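Side-chain contacts in protease VP4 (Blotched snakehead virus, PDB 2GEF), which cleaves peptide bonds as a birnavirus serine protease with a serine/lysine catalytic dyad, probably processing the viral polyprotein from which it derives: residues N21-H26 with R56-P61; V185-D190 with D194-T199; V35-F38 with S43-E46; V112-D117 with V150-Y155; T102-L107 with I139-A144. One frame throughout, in Å; residues are numbered along the deposited sequence.

Contact 1 (N21-H26 with R56-P61); sequences NSRIVH and RDLMSP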
# COMPACT_ATOMS: atom_id res chain seq x y z
N ASN A 21 -3.16 -18.93 -4.88
CA ASN A 21 -4.00 -18.63 -6.01
C ASN A 21 -3.44 -17.48 -6.96
O ASN A 21 -4.15 -16.56 -7.39
CB ASN A 21 -5.43 -18.39 -5.53
CG ASN A 21 -6.42 -18.25 -6.69
OD1 ASN A 21 -6.14 -18.71 -7.78
ND2 ASN A 21 -7.54 -17.59 -6.47
N SER A 22 -2.19 -17.62 -7.37
CA SER A 22 -1.56 -16.66 -8.24
C SER A 22 -2.07 -16.34 -9.66
O SER A 22 -1.91 -17.18 -10.56
CB SER A 22 -0.10 -17.12 -8.43
OG SER A 22 0.67 -16.14 -9.09
N ARG A 23 -2.54 -15.09 -9.91
CA ARG A 23 -2.78 -14.65 -11.30
C ARG A 23 -2.06 -13.38 -11.73
O ARG A 23 -2.15 -12.34 -11.07
CB ARG A 23 -4.24 -14.49 -11.56
CG ARG A 23 -5.07 -14.50 -10.33
CD ARG A 23 -6.54 -14.47 -10.79
NE ARG A 23 -6.71 -13.58 -11.95
CZ ARG A 23 -7.76 -13.65 -12.76
NH1 ARG A 23 -8.75 -14.54 -12.47
NH2 ARG A 23 -7.84 -12.85 -13.83
N ILE A 24 -1.27 -13.49 -12.79
CA ILE A 24 -0.74 -12.34 -13.44
C ILE A 24 -1.95 -11.48 -13.99
O ILE A 24 -2.77 -11.96 -14.72
CB ILE A 24 0.35 -12.72 -14.53
CG1 ILE A 24 1.35 -13.80 -14.02
CG2 ILE A 24 1.24 -11.54 -14.89
CD1 ILE A 24 1.41 -13.98 -12.52
N VAL A 25 -2.06 -10.22 -13.56
CA VAL A 25 -3.01 -9.33 -14.21
C VAL A 25 -2.29 -8.06 -14.58
O VAL A 25 -1.31 -7.58 -13.93
CB VAL A 25 -4.42 -9.09 -13.47
CG1 VAL A 25 -4.48 -9.53 -12.05
CG2 VAL A 25 -5.11 -7.63 -13.75
N HIS A 26 -2.83 -7.51 -15.66
CA HIS A 26 -2.23 -6.38 -16.28
C HIS A 26 -3.05 -5.19 -15.78
O HIS A 26 -4.29 -5.15 -15.94
CB HIS A 26 -2.25 -6.49 -17.79
CG HIS A 26 -1.77 -5.26 -18.42
ND1 HIS A 26 -0.50 -4.77 -18.18
CD2 HIS A 26 -2.40 -4.35 -19.20
CE1 HIS A 26 -0.36 -3.62 -18.83
NE2 HIS A 26 -1.49 -3.34 -19.45
N ARG A 56 -13.15 -6.43 -7.04
CA ARG A 56 -13.70 -7.48 -6.15
C ARG A 56 -13.47 -8.91 -6.74
O ARG A 56 -13.13 -9.90 -6.00
CB ARG A 56 -15.16 -7.20 -5.87
CG ARG A 56 -15.22 -6.03 -4.96
CD ARG A 56 -16.63 -5.38 -4.75
NE ARG A 56 -17.12 -5.91 -3.48
CZ ARG A 56 -18.43 -5.92 -3.17
NH1 ARG A 56 -19.29 -5.33 -4.03
NH2 ARG A 56 -18.85 -6.54 -2.03
N ASP A 57 -13.62 -9.01 -8.06
CA ASP A 57 -13.47 -10.32 -8.73
C ASP A 57 -12.13 -10.93 -8.57
O ASP A 57 -11.92 -12.04 -8.99
CB ASP A 57 -13.68 -10.26 -10.24
CG ASP A 57 -12.85 -9.18 -10.92
OD1 ASP A 57 -12.98 -8.04 -10.52
OD2 ASP A 57 -12.10 -9.49 -11.86
N LEU A 58 -11.20 -10.12 -8.07
CA LEU A 58 -9.78 -10.45 -7.97
C LEU A 58 -9.40 -10.72 -6.48
O LEU A 58 -8.32 -11.31 -6.21
CB LEU A 58 -8.92 -9.34 -8.51
CG LEU A 58 -8.66 -9.23 -10.02
CD1 LEU A 58 -7.81 -8.00 -10.24
CD2 LEU A 58 -8.10 -10.45 -10.78
N MSE A 59 -10.30 -10.31 -5.56
CA MSE A 59 -10.17 -10.59 -4.12
C MSE A 59 -10.49 -12.00 -3.77
O MSE A 59 -11.39 -12.59 -4.41
CB MSE A 59 -11.18 -9.76 -3.36
CG MSE A 59 -10.83 -8.22 -3.51
SE MSE A 59 -12.02 -7.02 -2.73
CE MSE A 59 -11.40 -7.17 -0.95
N SER A 60 -9.85 -12.52 -2.71
CA SER A 60 -10.43 -13.70 -1.94
C SER A 60 -11.92 -13.43 -1.51
O SER A 60 -12.25 -12.25 -1.25
CB SER A 60 -9.57 -13.95 -0.67
OG SER A 60 -10.12 -14.99 0.06
N PRO A 61 -12.79 -14.48 -1.41
CA PRO A 61 -14.19 -14.21 -0.85
C PRO A 61 -14.18 -13.71 0.65
O PRO A 61 -15.02 -12.93 1.12
CB PRO A 61 -14.87 -15.58 -0.98
CG PRO A 61 -14.03 -16.41 -1.99
CD PRO A 61 -12.62 -15.89 -1.88
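Leu-58 touches both Arg-23 and Val-25, and most of the work is done by its methyl CD2. This methyl lies over one face of the Arg-23 guanidinium, offset toward the rim. Arg-23 NE is 3.6 Å from Leu-58 CD2, and Arg-23 CZ is 3.8 Å from the same methyl. The two side chains cross at about a right angle. Val-25 approaches differently, tip to tip. Its CG1 is 3.9 Å from Leu-58 CD2 and 4.1 Å from Leu-58 CD1. No hydrogen bond joins the two segments, so they meet by van der Waals packing.

The Arg-23 chain bends at chi3 (-39°), which turns NE and CZ toward the leucine. Asp-57 is the nearest opposite charge across the contact, but its OD2 is 5.8 Å from Arg-23 NH2. Any attraction there is probably modest.

Leu-58 ends a short 3-10 turn, closed by the bond from Met-59 N to Arg-56 O at 2.9 Å. Arg-23 and Val-25 are held by backbone bonds to Val-124 and Val-122. Leu-58 also packs on Leu-107 of strand 104-109. The contact therefore sets an edge strand of the three-stranded antiparallel sheet against the loop that runs from strand 43-52 to helix 61-64. It is plain packing of a sheet-edge strand on a loop in this S50 peptidase, away from the catalytic dyad.

Contact 2 (V185-D190 with D194-T199); sequences VGMTQD and DTRICT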
# COMPACT_ATOMS: atom_id res chain seq x y z
N VAL A 185 8.67 4.83 0.12
CA VAL A 185 8.59 6.23 -0.01
C VAL A 185 7.47 6.73 0.89
O VAL A 185 6.36 6.14 1.00
CB VAL A 185 8.32 6.66 -1.49
CG1 VAL A 185 8.24 8.17 -1.61
CG2 VAL A 185 9.43 6.15 -2.39
N GLY A 186 7.76 7.77 1.61
CA GLY A 186 6.70 8.32 2.47
C GLY A 186 7.21 8.82 3.81
O GLY A 186 8.16 9.61 3.80
N MSE A 187 6.51 8.51 4.92
CA MSE A 187 7.00 9.03 6.19
C MSE A 187 6.71 7.99 7.27
O MSE A 187 5.55 7.52 7.38
CB MSE A 187 6.29 10.33 6.64
CG MSE A 187 6.54 11.58 5.95
SE MSE A 187 5.65 12.98 6.98
CE MSE A 187 7.19 13.31 8.19
N THR A 188 7.76 7.63 8.02
CA THR A 188 7.67 6.68 9.11
C THR A 188 8.29 7.25 10.39
O THR A 188 9.13 8.14 10.29
CB THR A 188 8.22 5.41 8.77
OG1 THR A 188 9.62 5.55 8.57
CG2 THR A 188 7.58 4.89 7.54
N GLN A 189 7.77 6.82 11.55
CA GLN A 189 8.40 7.17 12.83
C GLN A 189 9.86 6.69 12.97
O GLN A 189 10.63 7.40 13.56
CB GLN A 189 7.53 6.80 14.04
CG GLN A 189 6.11 7.45 13.88
CD GLN A 189 5.07 6.92 14.85
OE1 GLN A 189 5.39 6.59 15.96
NE2 GLN A 189 3.82 6.95 14.45
N ASP A 190 10.26 5.57 12.40
CA ASP A 190 11.66 5.16 12.56
C ASP A 190 12.59 5.51 11.36
O ASP A 190 13.67 4.98 11.24
CB ASP A 190 11.76 3.65 12.97
CG ASP A 190 11.11 2.68 11.89
OD1 ASP A 190 10.51 3.29 10.96
OD2 ASP A 190 11.08 1.37 12.01
N ASP A 194 13.16 4.78 2.24
CA ASP A 194 14.30 5.20 1.46
C ASP A 194 14.32 6.73 1.10
O ASP A 194 15.38 7.33 1.03
CB ASP A 194 14.32 4.27 0.21
CG ASP A 194 14.41 2.81 0.61
OD1 ASP A 194 15.44 2.43 1.15
OD2 ASP A 194 13.47 2.01 0.45
N THR A 195 13.14 7.29 0.85
CA THR A 195 12.93 8.68 0.53
C THR A 195 11.78 9.26 1.25
O THR A 195 10.74 8.72 1.18
CB THR A 195 12.52 8.76 -0.90
OG1 THR A 195 13.51 8.03 -1.61
CG2 THR A 195 12.44 10.24 -1.45
N ARG A 196 11.99 10.37 1.93
CA ARG A 196 10.96 10.95 2.80
C ARG A 196 10.12 11.98 2.10
O ARG A 196 10.67 12.90 1.53
CB ARG A 196 11.61 11.63 4.00
CG ARG A 196 10.58 11.86 5.14
CD ARG A 196 11.41 12.70 6.03
NE ARG A 196 10.80 13.46 7.07
CZ ARG A 196 10.33 12.95 8.21
NH1 ARG A 196 9.92 13.79 9.17
NH2 ARG A 196 10.29 11.64 8.39
N ILE A 197 8.79 11.87 2.17
CA ILE A 197 7.96 12.73 1.37
C ILE A 197 6.87 13.19 2.30
O ILE A 197 6.20 12.34 2.87
CB ILE A 197 7.38 11.93 0.13
CG1 ILE A 197 8.40 11.77 -1.05
CG2 ILE A 197 6.26 12.62 -0.36
CD1 ILE A 197 9.19 13.05 -1.49
N CYS A 198 6.67 14.50 2.47
CA CYS A 198 5.74 15.05 3.49
C CYS A 198 4.47 15.58 2.93
O CYS A 198 3.56 15.98 3.63
CB CYS A 198 6.47 16.23 4.24
SG CYS A 198 7.96 15.46 4.96
N THR A 199 4.38 15.59 1.62
CA THR A 199 3.11 16.06 1.00
C THR A 199 2.68 15.15 -0.11
O THR A 199 3.51 14.46 -0.73
CB THR A 199 3.14 17.63 0.55
OG1 THR A 199 3.80 17.72 -0.73
CG2 THR A 199 3.89 18.53 1.62
O HOH W 1 8.72 11.10 11.14
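Val-185 and Gly-186 pair in parallel with Thr-195 and Arg-196, through Gly-186 N to Thr-195 O at 3.2 Å and Ile-197 N to Gly-186 O at 2.9 Å. The second donor is tilted from the carbonyl plane of Gly-186. Val-185 sends CG1 to the Ile-197 side chain, where it meets CG1 at 3.6 Å.

The selenium of selenomethionine Met-187, atom SE, is 3.9 Å from Cys-198 SG. The bend at chi3 (88°) turns its methyl CE over one face of the Arg-196 guanidinium, offset toward the rim; the modelled spacing is very short, and its exact value is doubtful.

These strands form one end of a four-stranded mixed sheet. Strand 195-196 is outermost, and strand 184-186 lies between it and strand 154-160. Val-185 and Ile-197 also touch helix 200-209.

The Arg-196 chain is extended from CG to NE, with CG anti to the backbone N (chi1 -162°). It thus runs out toward Thr-188. A water in the guanidinium plane joins the two: it accepts from Arg-196 NH2 at 3.2 Å and donates to Thr-188 O at 3.1 Å. Thr-188 OG1 is engaged elsewhere, by Glu-193 OE1 and Gly-192 N. The Thr-188 side chain is about 5 Å from that of the catalytic Lys-173, between nearest atoms.

Contact 3 (V35-F38 with S43-E46); sequences VVAF and STSE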
# COMPACT_ATOMS: atom_id res chain seq x y z
N VAL A 35 1.92 -3.54 3.92
CA VAL A 35 0.94 -4.03 4.86
C VAL A 35 1.59 -4.95 5.91
O VAL A 35 2.17 -6.00 5.56
CB VAL A 35 -0.19 -4.76 4.23
CG1 VAL A 35 -1.20 -5.35 5.43
CG2 VAL A 35 -0.99 -3.82 3.35
N VAL A 36 1.52 -4.52 7.19
CA VAL A 36 2.20 -5.30 8.23
C VAL A 36 1.07 -5.91 9.18
O VAL A 36 -0.04 -5.32 9.34
CB VAL A 36 3.25 -4.47 8.99
CG1 VAL A 36 4.25 -3.77 8.07
CG2 VAL A 36 2.60 -3.45 9.94
N ALA A 37 1.34 -7.09 9.74
CA ALA A 37 0.50 -7.75 10.69
C ALA A 37 1.40 -8.52 11.68
O ALA A 37 2.58 -8.92 11.34
CB ALA A 37 -0.43 -8.66 10.03
N PHE A 38 0.86 -8.64 12.90
CA PHE A 38 1.55 -9.29 14.08
C PHE A 38 0.78 -10.42 14.71
O PHE A 38 -0.33 -10.19 15.13
CB PHE A 38 1.89 -8.21 15.15
CG PHE A 38 2.42 -6.93 14.53
CD1 PHE A 38 1.56 -5.90 14.19
CD2 PHE A 38 3.76 -6.80 14.26
CE1 PHE A 38 2.04 -4.73 13.52
CE2 PHE A 38 4.28 -5.67 13.65
CZ PHE A 38 3.38 -4.61 13.27
N SER A 43 5.50 -11.88 12.73
CA SER A 43 5.05 -10.71 12.06
C SER A 43 5.22 -10.93 10.57
O SER A 43 6.05 -11.76 10.18
CB SER A 43 5.86 -9.47 12.47
OG SER A 43 5.94 -9.42 13.90
N THR A 44 4.40 -10.20 9.79
CA THR A 44 4.38 -10.24 8.35
C THR A 44 4.51 -8.80 7.77
O THR A 44 4.14 -7.90 8.40
CB THR A 44 2.98 -10.91 7.78
OG1 THR A 44 1.83 -10.16 8.28
CG2 THR A 44 2.84 -12.38 8.21
N SER A 45 5.06 -8.68 6.57
CA SER A 45 5.16 -7.43 5.80
C SER A 45 5.01 -7.94 4.38
O SER A 45 5.75 -8.92 3.94
CB SER A 45 6.61 -6.88 5.95
OG SER A 45 6.73 -5.67 5.38
N GLU A 46 4.16 -7.25 3.64
CA GLU A 46 3.77 -7.63 2.26
C GLU A 46 3.48 -6.35 1.50
O GLU A 46 2.97 -5.43 2.09
CB GLU A 46 2.35 -8.21 2.42
CG GLU A 46 2.06 -9.41 1.80
CD GLU A 46 0.80 -10.03 2.43
OE1 GLU A 46 0.56 -9.90 3.68
OE2 GLU A 46 0.03 -10.65 1.67
O HOH W 2 0.81 -8.58 6.01
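Ala-37 and Thr-44 share the shortest backbone bond between the strands, from Thr-44 N to Ala-37 O at 2.7 Å. A second bond returns from Ala-37 N to Thr-44 O, with its donor above the carbonyl plane. Val-35 N bonds to Glu-46 O at 2.8 Å, while the return bond from Glu-46 N to Val-35 O is weak. This is the pattern of an antiparallel beta hairpin, made by strands 31-38 and 43-52. Hydrogen-bonded pairs, Val-35 with Glu-46 and Ala-37 with Thr-44, alternate with non-hydrogen-bonded ones.

A water adds a side-chain bridge. It donates to Glu-46 OE1 at 2.7 Å and to Val-35 O at 3.0 Å, and it accepts from Thr-44 OG1 at 2.9 Å. Thr-44 OG1 stands between its own backbone N and carbonyl carbon (chi1 58°). It therefore faces the neighbouring strand, 3.2 Å from the Ala-37 CB. The other carboxylate oxygen, Glu-46 OE2, bonds to Asn-127 ND2.

Val-36, Phe-38, Ser-43 and Ser-45 share the opposite face of the hairpin. Helix 170-178 packs there. Ser-45 OG bonds to Leu-172 O. The side chains of Val-36 and the catalytic Lys-173 have their nearest atoms about 3 Å apart. The hairpin thus forms part of the wall beside the active site. Val-36 CG1 passes Ser-45 OG only loosely. At the end nearer the turn the Phe-38 ring meets its partner by an edge, with Ser-43 OG close to the ring plane and 3.4 Å from Phe-38 CD2.

Contact 4 (V112-D117 with V150-Y155); sequences VFWRAD and VPKAAY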
# COMPACT_ATOMS: atom_id res chain seq x y z
N VAL A 112 5.75 -7.70 -9.34
CA VAL A 112 5.34 -6.65 -10.30
C VAL A 112 6.38 -6.49 -11.38
O VAL A 112 7.60 -6.25 -11.13
CB VAL A 112 5.08 -5.20 -9.65
CG1 VAL A 112 4.44 -4.26 -10.75
CG2 VAL A 112 4.11 -5.31 -8.47
N PHE A 113 5.88 -6.63 -12.60
CA PHE A 113 6.71 -6.60 -13.79
C PHE A 113 6.15 -5.45 -14.55
O PHE A 113 5.03 -5.58 -14.98
CB PHE A 113 6.59 -7.94 -14.59
CG PHE A 113 6.79 -9.17 -13.69
CD1 PHE A 113 8.09 -9.52 -13.24
CD2 PHE A 113 5.66 -9.88 -13.20
CE1 PHE A 113 8.27 -10.57 -12.35
CE2 PHE A 113 5.79 -10.93 -12.37
CZ PHE A 113 7.14 -11.31 -11.92
N TRP A 114 6.90 -4.35 -14.66
CA TRP A 114 6.59 -3.20 -15.54
C TRP A 114 6.84 -3.52 -17.02
O TRP A 114 7.75 -4.32 -17.41
CB TRP A 114 7.36 -1.89 -15.19
CG TRP A 114 6.73 -1.21 -13.96
CD1 TRP A 114 5.82 -0.18 -13.93
CD2 TRP A 114 6.96 -1.57 -12.61
NE1 TRP A 114 5.46 0.09 -12.64
CE2 TRP A 114 6.20 -0.71 -11.81
CE3 TRP A 114 7.84 -2.51 -11.99
CZ2 TRP A 114 6.19 -0.81 -10.40
CZ3 TRP A 114 7.85 -2.60 -10.59
CH2 TRP A 114 7.00 -1.72 -9.81
N ARG A 115 5.94 -2.94 -17.82
CA ARG A 115 6.11 -2.78 -19.23
C ARG A 115 6.75 -1.38 -19.49
O ARG A 115 6.60 -0.42 -18.69
CB ARG A 115 4.73 -2.84 -19.83
CG ARG A 115 3.90 -4.07 -19.46
CD ARG A 115 2.87 -4.28 -20.59
NE ARG A 115 2.33 -5.60 -20.49
CZ ARG A 115 1.26 -6.08 -21.08
NH1 ARG A 115 0.54 -5.39 -21.96
NH2 ARG A 115 0.93 -7.32 -20.75
N ALA A 116 7.44 -1.25 -20.63
CA ALA A 116 7.79 0.07 -21.30
C ALA A 116 6.79 1.28 -21.23
O ALA A 116 7.24 2.40 -21.14
CB ALA A 116 8.20 -0.19 -22.82
N ASP A 117 5.46 1.05 -21.24
CA ASP A 117 4.49 2.15 -21.10
C ASP A 117 3.94 2.54 -19.72
O ASP A 117 2.95 3.29 -19.64
CB ASP A 117 3.32 1.91 -22.01
CG ASP A 117 2.40 0.83 -21.53
OD1 ASP A 117 2.83 -0.07 -20.75
OD2 ASP A 117 1.20 0.87 -21.95
N VAL A 150 1.52 2.94 -12.88
CA VAL A 150 1.86 2.21 -11.67
C VAL A 150 3.28 2.74 -11.26
O VAL A 150 4.30 2.39 -11.91
CB VAL A 150 1.81 0.63 -11.85
CG1 VAL A 150 2.08 -0.13 -10.51
CG2 VAL A 150 0.39 0.15 -12.36
N PRO A 151 3.32 3.63 -10.25
CA PRO A 151 4.62 4.24 -9.82
C PRO A 151 5.55 3.11 -9.42
O PRO A 151 5.07 2.08 -8.94
CB PRO A 151 4.24 5.16 -8.68
CG PRO A 151 2.73 5.39 -8.78
CD PRO A 151 2.17 4.11 -9.39
N LYS A 152 6.83 3.16 -9.78
CA LYS A 152 7.75 2.11 -9.24
C LYS A 152 8.25 2.41 -7.84
O LYS A 152 9.34 2.85 -7.66
CB LYS A 152 8.90 1.83 -10.17
CG LYS A 152 8.51 1.61 -11.60
CD LYS A 152 9.77 1.52 -12.55
CE LYS A 152 9.46 1.81 -14.05
NZ LYS A 152 10.61 1.24 -14.92
N ALA A 153 7.45 2.20 -6.82
CA ALA A 153 7.86 2.49 -5.50
C ALA A 153 6.78 1.98 -4.65
O ALA A 153 5.68 1.99 -5.07
CB ALA A 153 7.91 4.10 -5.35
N ALA A 154 7.02 1.70 -3.38
CA ALA A 154 5.83 1.47 -2.51
C ALA A 154 5.63 2.68 -1.64
O ALA A 154 6.58 3.29 -1.16
CB ALA A 154 6.06 0.19 -1.65
N TYR A 155 4.41 2.99 -1.28
CA TYR A 155 4.12 4.20 -0.45
C TYR A 155 3.48 3.92 0.91
O TYR A 155 2.57 3.05 1.08
CB TYR A 155 3.26 5.22 -1.21
CG TYR A 155 3.94 5.70 -2.48
CD1 TYR A 155 4.80 6.79 -2.45
CD2 TYR A 155 3.62 5.12 -3.77
CE1 TYR A 155 5.47 7.29 -3.64
CE2 TYR A 155 4.35 5.57 -4.97
CZ TYR A 155 5.23 6.63 -4.86
OH TYR A 155 6.02 7.06 -5.97
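Trp-114 has CG anti to its carbonyl carbon (chi1 -77°) and its indole turned across that bond (chi2 -97°), which swings the NE1 edge toward Val-150. Lys-152 stays extended beyond CG, and its chain slides past the indole in the opposite direction.

Trp-114 NE1 donates to Val-150 O at 2.7 Å, with a bent angle of 151° at the hydrogen. The acceptor is tilted slightly out of the ring plane, and the donor is well off the carbonyl plane. Pro-151 O also sits at the ring edge, 3.4 Å from Trp-114 CZ2. Lys-152 CG lies over one face, offset toward the rim and 3.3 Å from Trp-114 CE2. It makes a CH-pi contact with the five-membered ring, 3.5 Å from its centroid. Lys-152 NZ is 5.2 Å from that centroid, so any cation-pi attraction is weak.

The contact spans two sheets of the protease. Trp-114 ends strand 111-114 of the three-stranded antiparallel sheet. Val-150 to Lys-152 lead into strand 154-160 of the four-stranded mixed sheet. Lys-152 is the centre of an inverse gamma turn, closed by a weak bond from Ala-153 N to Pro-151 O.

Val-112 CG1 lies over the opposite indole face, offset toward the rim, so the ring sits between it and the lysine chain. Val-150 CG1 adds a looser contact, 4.2 Å from Trp-114 CZ2. Leu-182 also touches the indole, and Lys-152 N bonds to Ser-210 OG.

Contact 5 (T102-L107 with I139-A144); sequences TDLTIL and IALALA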
# COMPACT_ATOMS: atom_id res chain seq x y z
N THR A 102 -13.53 8.19 -6.13
CA THR A 102 -13.73 6.89 -6.75
C THR A 102 -13.67 5.80 -5.65
O THR A 102 -13.01 5.94 -4.61
CB THR A 102 -12.66 6.66 -7.87
OG1 THR A 102 -12.82 5.34 -8.40
CG2 THR A 102 -11.12 6.81 -7.27
N ASP A 103 -14.35 4.70 -5.91
CA ASP A 103 -14.07 3.48 -5.12
C ASP A 103 -12.71 2.91 -5.44
O ASP A 103 -12.19 3.09 -6.52
CB ASP A 103 -15.16 2.39 -5.38
CG ASP A 103 -16.57 2.86 -4.95
OD1 ASP A 103 -16.73 3.82 -4.22
OD2 ASP A 103 -17.59 2.27 -5.36
N LEU A 104 -12.15 2.14 -4.56
CA LEU A 104 -10.86 1.54 -4.92
C LEU A 104 -10.98 0.18 -4.31
O LEU A 104 -11.87 -0.03 -3.48
CB LEU A 104 -9.65 2.27 -4.30
CG LEU A 104 -9.19 3.70 -4.81
CD1 LEU A 104 -9.55 4.79 -3.77
CD2 LEU A 104 -7.61 3.72 -5.03
N THR A 105 -10.13 -0.74 -4.79
CA THR A 105 -10.00 -2.04 -4.23
C THR A 105 -8.55 -2.24 -3.95
O THR A 105 -7.72 -1.80 -4.78
CB THR A 105 -10.42 -3.03 -5.35
OG1 THR A 105 -11.75 -2.73 -5.72
CG2 THR A 105 -10.52 -4.39 -4.80
N ILE A 106 -8.17 -2.86 -2.84
CA ILE A 106 -6.74 -3.17 -2.60
C ILE A 106 -6.58 -4.72 -2.61
O ILE A 106 -7.52 -5.47 -2.32
CB ILE A 106 -6.26 -2.54 -1.26
CG1 ILE A 106 -7.12 -3.09 -0.13
CG2 ILE A 106 -6.45 -1.04 -1.31
CD1 ILE A 106 -6.69 -2.93 1.33
N LEU A 107 -5.44 -5.17 -3.06
CA LEU A 107 -5.18 -6.59 -3.35
C LEU A 107 -3.78 -6.97 -2.91
O LEU A 107 -2.80 -6.20 -3.21
CB LEU A 107 -5.31 -6.93 -4.87
CG LEU A 107 -6.69 -6.54 -5.50
CD1 LEU A 107 -6.57 -6.40 -7.04
CD2 LEU A 107 -7.70 -7.51 -5.13
N ILE A 139 -1.59 7.54 1.14
CA ILE A 139 -0.85 8.01 0.04
C ILE A 139 -1.10 7.15 -1.22
O ILE A 139 -1.40 7.72 -2.24
CB ILE A 139 0.53 8.00 0.32
CG1 ILE A 139 0.90 9.05 1.48
CG2 ILE A 139 1.30 8.43 -0.93
CD1 ILE A 139 2.49 8.99 1.72
N ALA A 140 -0.98 5.80 -1.13
CA ALA A 140 -1.34 4.89 -2.26
C ALA A 140 -2.78 5.11 -2.83
O ALA A 140 -3.08 5.18 -4.05
CB ALA A 140 -1.16 3.38 -1.71
N LEU A 141 -3.74 5.10 -1.94
CA LEU A 141 -5.12 5.55 -2.37
C LEU A 141 -5.24 6.70 -3.26
O LEU A 141 -5.91 6.67 -4.27
CB LEU A 141 -5.99 5.85 -1.12
CG LEU A 141 -6.15 4.57 -0.30
CD1 LEU A 141 -7.11 4.62 0.96
CD2 LEU A 141 -6.29 3.32 -1.11
N ALA A 142 -4.73 7.79 -2.76
CA ALA A 142 -4.54 9.06 -3.51
C ALA A 142 -3.89 8.95 -4.87
O ALA A 142 -4.38 9.46 -5.85
CB ALA A 142 -3.69 10.04 -2.72
N LEU A 143 -2.67 8.48 -4.88
CA LEU A 143 -1.98 8.34 -6.19
C LEU A 143 -2.86 7.41 -7.09
O LEU A 143 -2.99 7.67 -8.31
CB LEU A 143 -0.57 7.77 -5.94
CG LEU A 143 0.12 8.77 -5.00
CD1 LEU A 143 1.55 8.33 -4.87
CD2 LEU A 143 0.27 9.97 -5.76
N ALA A 144 -3.46 6.34 -6.52
CA ALA A 144 -4.12 5.32 -7.37
C ALA A 144 -5.39 5.90 -7.89
O ALA A 144 -5.82 5.55 -8.93
CB ALA A 144 -4.36 3.99 -6.66
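Ala-144 packs its methyl on Leu-104 and is held in its helix by the bond from its N to Ala-140 O, at 2.8 Å. The helix backbone sets where the methyl stands. Its CB is 3.6 Å from Leu-104 CD2. The same leucine methyl rests 3.5 Å from Leu-141 O, so it sits against the helix backbone one turn before Ala-144. Leu-141 meets it more loosely, with CD2 4.2 Å from Leu-104 CD2. Ile-106 continues the row: its CG2 is 4.4 Å from Leu-141 CD2.

Leu-104 has an uncommon second torsion (chi2 107°), which turns CD2 toward both the Leu-141 carbonyl and the Ala-144 methyl. Leu-141 has CG anti to its carbonyl carbon (chi1 -62°), which carries its end nearer the strand. The helix crosses strand 104-107 at 125°, and their axes come within 10.0 Å.

Ala-50 of strand 43-52 touches Ile-106, Leu-141 and Ala-144, and Val-76 touches both Ile-106 and Leu-141. Helix 138-146 thus packs on the six-stranded mixed sheet. It begins just after the nucleophile Ser-136. Thr-105 points to the other side of the strand, where its OG1 bonds to Gly-53 O and His-55 N.

All four touching residues are buried, and no hydrogen bond passes between the segments. Apolar fit therefore holds this part of the helix to the strand, and the interaction has little directional character.

Overall arrangement
From the N terminus, contact 1 closes the first long loop, bringing 21-26 to 56-61. Contact 3 lies within that loop as a short hairpin closure. Contacts 5 and 4 come next and cross: their segments alternate, in the order 102-107, 112-117, 139-144 and 150-155. They touch where Tyr-155 packs on Ile-139 and Leu-143. Contact 1 reaches contact 5 through Leu-58 and Met-59 on strand 104-109, and contact 4 through His-26 and Arg-115. Contact 2 comes last, closing a short loop near the C-terminal helix. It joins contact 4 because strands 184-186 and 154-160 are sheet neighbours. Contacts 3 and 5 share the six-stranded sheet.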